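Local coordinates for De novo designed switch protein caging a hemagglutinin binder (sCageHA267_1S) (PDB 7CBC) that is a designed switch that cages a hemagglutinin-binding element within a helical bundle, probably to expose it on switching as part of a modular biosensor, at residues Lys157-Ser160 with Lys161-Ile164; Met30-Leu33 with Gln34-Asn37. One frame throughout, in Å; residues are numbered along the deposited sequence.

Interaction 1: residues Lys157-Ser160 with Lys161-Ile164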
loop_
_atom_site.group_PDB
_atom_site.type_symbol
_atom_site.label_atom_id
_atom_site.label_comp_id
_atom_site.label_asym_id
_atom_site.label_seq_id
_atom_site.Cartn_x
_atom_site.Cartn_y
_atom_site.Cartn_z
ATOM N N LYS A 157 -14.712 17.731 6.853
ATOM C CA LYS A 157 -15.056 16.440 7.432
ATOM C C LYS A 157 -15.844 15.589 6.441
ATOM O O LYS A 157 -15.509 14.422 6.203
ATOM C CB LYS A 157 -15.838 16.658 8.726
ATOM C CG LYS A 157 -16.500 15.411 9.295
ATOM C CD LYS A 157 -17.185 15.750 10.613
ATOM C CE LYS A 157 -17.742 14.513 11.294
ATOM N NZ LYS A 157 -18.268 14.840 12.652
ATOM N N ARG A 158 -16.881 16.169 5.827
ATOM C CA ARG A 158 -17.725 15.401 4.917
ATOM C C ARG A 158 -16.928 14.903 3.717
ATOM O O ARG A 158 -16.979 13.713 3.379
ATOM C CB ARG A 158 -18.925 16.234 4.458
ATOM C CG ARG A 158 -19.515 15.811 3.103
ATOM C CD ARG A 158 -20.697 16.693 2.660
ATOM N NE ARG A 158 -20.461 18.118 2.925
ATOM C CZ ARG A 158 -21.256 18.888 3.666
ATOM N NH1 ARG A 158 -22.359 18.379 4.203
ATOM N NH2 ARG A 158 -20.950 20.164 3.868
ATOM N N ARG A 159 -16.177 15.799 3.065
ATOM C CA ARG A 159 -15.426 15.421 1.870
ATOM C C ARG A 159 -14.338 14.406 2.191
ATOM O O ARG A 159 -14.115 13.477 1.412
ATOM C CB ARG A 159 -14.813 16.651 1.208
ATOM C CG ARG A 159 -15.560 17.110 -0.032
ATOM C CD ARG A 159 -15.649 15.976 -1.068
ATOM N NE ARG A 159 -14.556 15.994 -2.044
ATOM C CZ ARG A 159 -14.313 15.014 -2.915
ATOM N NH1 ARG A 159 -15.079 13.928 -2.938
ATOM N NH2 ARG A 159 -13.297 15.113 -3.764
ATOM N N SER A 160 -13.646 14.581 3.320
ATOM C CA SER A 160 -12.670 13.601 3.779
ATOM C C SER A 160 -13.253 12.194 3.799
ATOM O O SER A 160 -12.659 11.250 3.253
ATOM C CB SER A 160 -12.171 13.971 5.172
ATOM O OG SER A 160 -11.335 15.108 5.128
ATOM N N LYS A 161 -14.418 12.032 4.437
ATOM C CA LYS A 161 -14.985 10.697 4.578
ATOM C C LYS A 161 -15.528 10.166 3.258
ATOM O O LYS A 161 -15.445 8.961 3.008
ATOM C CB LYS A 161 -16.076 10.678 5.649
ATOM C CG LYS A 161 -16.353 9.254 6.126
ATOM C CD LYS A 161 -17.248 9.201 7.344
ATOM C CE LYS A 161 -17.470 7.761 7.769
ATOM N NZ LYS A 161 -17.830 6.870 6.612
ATOM N N GLU A 162 -16.084 11.033 2.407
ATOM C CA GLU A 162 -16.417 10.609 1.049
ATOM C C GLU A 162 -15.173 10.130 0.307
ATOM O O GLU A 162 -15.209 9.097 -0.367
ATOM C CB GLU A 162 -17.091 11.746 0.274
ATOM C CG GLU A 162 -18.435 12.221 0.857
ATOM C CD GLU A 162 -19.021 13.443 0.129
ATOM O OE1 GLU A 162 -18.480 13.846 -0.931
ATOM O OE2 GLU A 162 -20.039 13.992 0.616
ATOM N N ILE A 163 -14.060 10.861 0.425
ATOM C CA ILE A 163 -12.829 10.458 -0.262
ATOM C C ILE A 163 -12.319 9.122 0.281
ATOM O O ILE A 163 -11.959 8.215 -0.479
ATOM C CB ILE A 163 -11.759 11.558 -0.134
ATOM C CG1 ILE A 163 -12.133 12.791 -0.957
ATOM C CG2 ILE A 163 -10.386 11.022 -0.548
ATOM C CD1 ILE A 163 -11.358 14.059 -0.550
ATOM N N ILE A 164 -12.264 8.988 1.607
ATOM C CA ILE A 164 -11.769 7.754 2.200
ATOM C C ILE A 164 -12.724 6.599 1.926
ATOM O O ILE A 164 -12.289 5.455 1.711
ATOM C CB ILE A 164 -11.520 7.950 3.703
ATOM C CG1 ILE A 164 -10.241 8.759 3.910
ATOM C CG2 ILE A 164 -11.388 6.601 4.413
ATOM C CD1 ILE A 164 -10.018 9.112 5.330
#

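Interaction 2: residues Met30-Leu33 with Gln34-Asn37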
loop_
_atom_site.group_PDB
_atom_site.type_symbol
_atom_site.label_atom_id
_atom_site.label_comp_id
_atom_site.label_asym_id
_atom_site.label_seq_id
_atom_site.Cartn_x
_atom_site.Cartn_y
_atom_site.Cartn_z
HETATM N N MSE A 30 3.241 9.411 2.075
HETATM C CA MSE A 30 2.145 9.818 2.939
HETATM C C MSE A 30 2.705 10.427 4.221
HETATM O O MSE A 30 2.138 11.373 4.770
HETATM C CB MSE A 30 1.223 8.620 3.249
HETATM C CG MSE A 30 0.025 8.972 4.142
HETATM SE SE MSE A 30 -0.817 7.385 4.929
HETATM C CE MSE A 30 0.461 7.049 6.367
ATOM N N ALA A 31 3.843 9.899 4.683
ATOM C CA ALA A 31 4.517 10.522 5.819
ATOM C C ALA A 31 5.001 11.922 5.465
ATOM O O ALA A 31 4.849 12.858 6.263
ATOM C CB ALA A 31 5.682 9.657 6.292
ATOM N N ARG A 32 5.563 12.096 4.265
ATOM C CA ARG A 32 6.014 13.423 3.856
ATOM C C ARG A 32 4.844 14.388 3.737
ATOM O O ARG A 32 4.918 15.515 4.238
ATOM C CB ARG A 32 6.780 13.365 2.537
ATOM C CG ARG A 32 7.927 12.365 2.496
ATOM C CD ARG A 32 9.164 12.838 3.234
ATOM N NE ARG A 32 8.980 12.818 4.679
ATOM C CZ ARG A 32 9.121 11.743 5.446
ATOM N NH1 ARG A 32 9.463 10.565 4.917
ATOM N NH2 ARG A 32 8.918 11.848 6.752
ATOM N N LEU A 33 3.757 13.970 3.073
ATOM C CA LEU A 33 2.587 14.844 2.936
ATOM C C LEU A 33 2.069 15.299 4.294
ATOM O O LEU A 33 1.750 16.479 4.495
ATOM C CB LEU A 33 1.474 14.129 2.176
ATOM C CG LEU A 33 1.626 13.900 0.677
ATOM C CD1 LEU A 33 0.486 13.027 0.167
ATOM C CD2 LEU A 33 1.676 15.221 -0.075
ATOM N N GLN A 34 1.942 14.354 5.231
ATOM C CA GLN A 34 1.486 14.687 6.577
ATOM C C GLN A 34 2.427 15.675 7.245
ATOM O O GLN A 34 1.986 16.624 7.909
ATOM C CB GLN A 34 1.384 13.415 7.420
ATOM C CG GLN A 34 0.935 13.654 8.844
ATOM C CD GLN A 34 -0.518 14.055 8.924
ATOM O OE1 GLN A 34 -1.176 14.278 7.903
ATOM N NE2 GLN A 34 -1.041 14.125 10.139
ATOM N N GLU A 35 3.730 15.452 7.089
ATOM C CA GLU A 35 4.728 16.350 7.651
ATOM C C GLU A 35 4.525 17.776 7.151
ATOM O O GLU A 35 4.626 18.737 7.927
ATOM C CB GLU A 35 6.120 15.825 7.298
ATOM C CG GLU A 35 7.234 16.467 8.073
ATOM C CD GLU A 35 8.569 15.798 7.849
ATOM O OE1 GLU A 35 8.619 14.700 7.218
ATOM O OE2 GLU A 35 9.569 16.383 8.323
ATOM N N LEU A 36 4.196 17.926 5.861
ATOM C CA LEU A 36 3.881 19.240 5.305
ATOM C C LEU A 36 2.590 19.801 5.881
ATOM O O LEU A 36 2.512 20.993 6.205
ATOM C CB LEU A 36 3.772 19.166 3.784
ATOM C CG LEU A 36 5.016 18.790 3.001
ATOM C CD1 LEU A 36 4.743 19.024 1.523
ATOM C CD2 LEU A 36 6.208 19.621 3.484
ATOM N N ASN A 37 1.545 18.977 5.968
ATOM C CA ASN A 37 0.281 19.493 6.480
ATOM C C ASN A 37 0.432 20.016 7.905
ATOM O O ASN A 37 -0.082 21.093 8.237
ATOM C CB ASN A 37 -0.810 18.430 6.405
ATOM C CG ASN A 37 -2.186 18.996 6.698
ATOM O OD1 ASN A 37 -2.831 19.587 5.828
ATOM N ND2 ASN A 37 -2.641 18.832 7.936
#

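Interaction 1: residues Lys157-Ser160 with Lys161-Ile164
Arg159 meets two residues of the next turn of its helix, Ile163 with a face of its guanidinium and Glu162 with an edge. The apolar part is Ile163 CG1, which lies over the centre of one face, 3.7 Å from Arg159 CZ, the two side chains crossing at about a right angle. Bends at chi2 (-57°) and chi3 (-93°) turn the arginine forward along the helix, so that the guanidinium comes to lie over Ile163.

Charge pairing is looser. Glu162 OE1 lies in the guanidinium plane but 3.9 Å from Arg159 NH1, a long salt bridge. Glu162 OE2 rests against the aliphatic stem of Arg158, 3.1 Å from Arg158 CG, while the two charged ends stay apart.

Beneath these runs the i to i+4 bonding of an alpha-helix, one of the long helices of the six-helical bundle, with Ile163 N to Arg159 O at 2.8 Å and Ile164 N to Ser160 O also at 2.8 Å. On the buried side Ser160 OG bonds to Ala156 O one turn back and to Gln229 on helix 195-239. Lys161, on the exposed side, sends its NZ onward to a salt bridge with Asp165.

Interaction 2: residues Met30-Leu33 with Gln34-Asn37
Arg32 lies alongside Glu35, both side chains pointing the same way, and grips a single carboxylate oxygen with two nitrogens. Glu35 OE1 accepts from Arg32 NH2 at 2.9 Å and from Arg32 NE at 3.2 Å, a side-on salt bridge. The oxygen sits almost in the guanidinium plane, while the carboxylate is turned nearly perpendicular to it, at 84°. The arginine reaches this position by bending at chi2 (-77°) and chi3 (72°), whereas the glutamate runs out extended beyond CG. Arg32 NH1 pairs with Glu28, one turn earlier, placing the guanidinium between two acidic side chains of the same helix. With Arg32 replaced by an alanine, Glu35 and Glu28 would probably each lose a charged mate, and the Glu35 carboxylate would be freer to turn.

The backbone underneath is regular alpha-helix: Gln34 N bonds to Met30 O at 3.0 Å and Asn37 N to Leu33 O at 2.9 Å. The helix also packs into the bundle, Arg32, Leu33 and Leu36 all touching Ile67 of helix 50-93 and Met30, present as selenomethionine, lying against Leu228 of helix 195-239. Gln34 NE2, in the buried part, donates to Ser259 and Asn232. Two donors converging on one oxygen probably concentrate negative charge there and fix the rotation of the guanidinium.

From the N terminus, helix 3-46 carries interaction 2, and interaction 1 follows much later on helix 146-190. Each contact spans consecutive turns of one helix and closes no loop of the chain beyond the helical turn itself; the two are in series, neither nesting nor crossing. The centres of interactions 1 and 2 lie about 18 Å apart, and the nearest atoms of interactions 1 and 2 about 9 Å apart. What relates them is helix 195-239, against which both contacts pack, Met30 and Gln34 from one and Ser160 and Ile164 from the other. Interaction 2 also packs side chains on helix 50-93, and interaction 1 on helix 99-142, which interaction 2 reaches through a weak bond from Gln130 to Leu33 O.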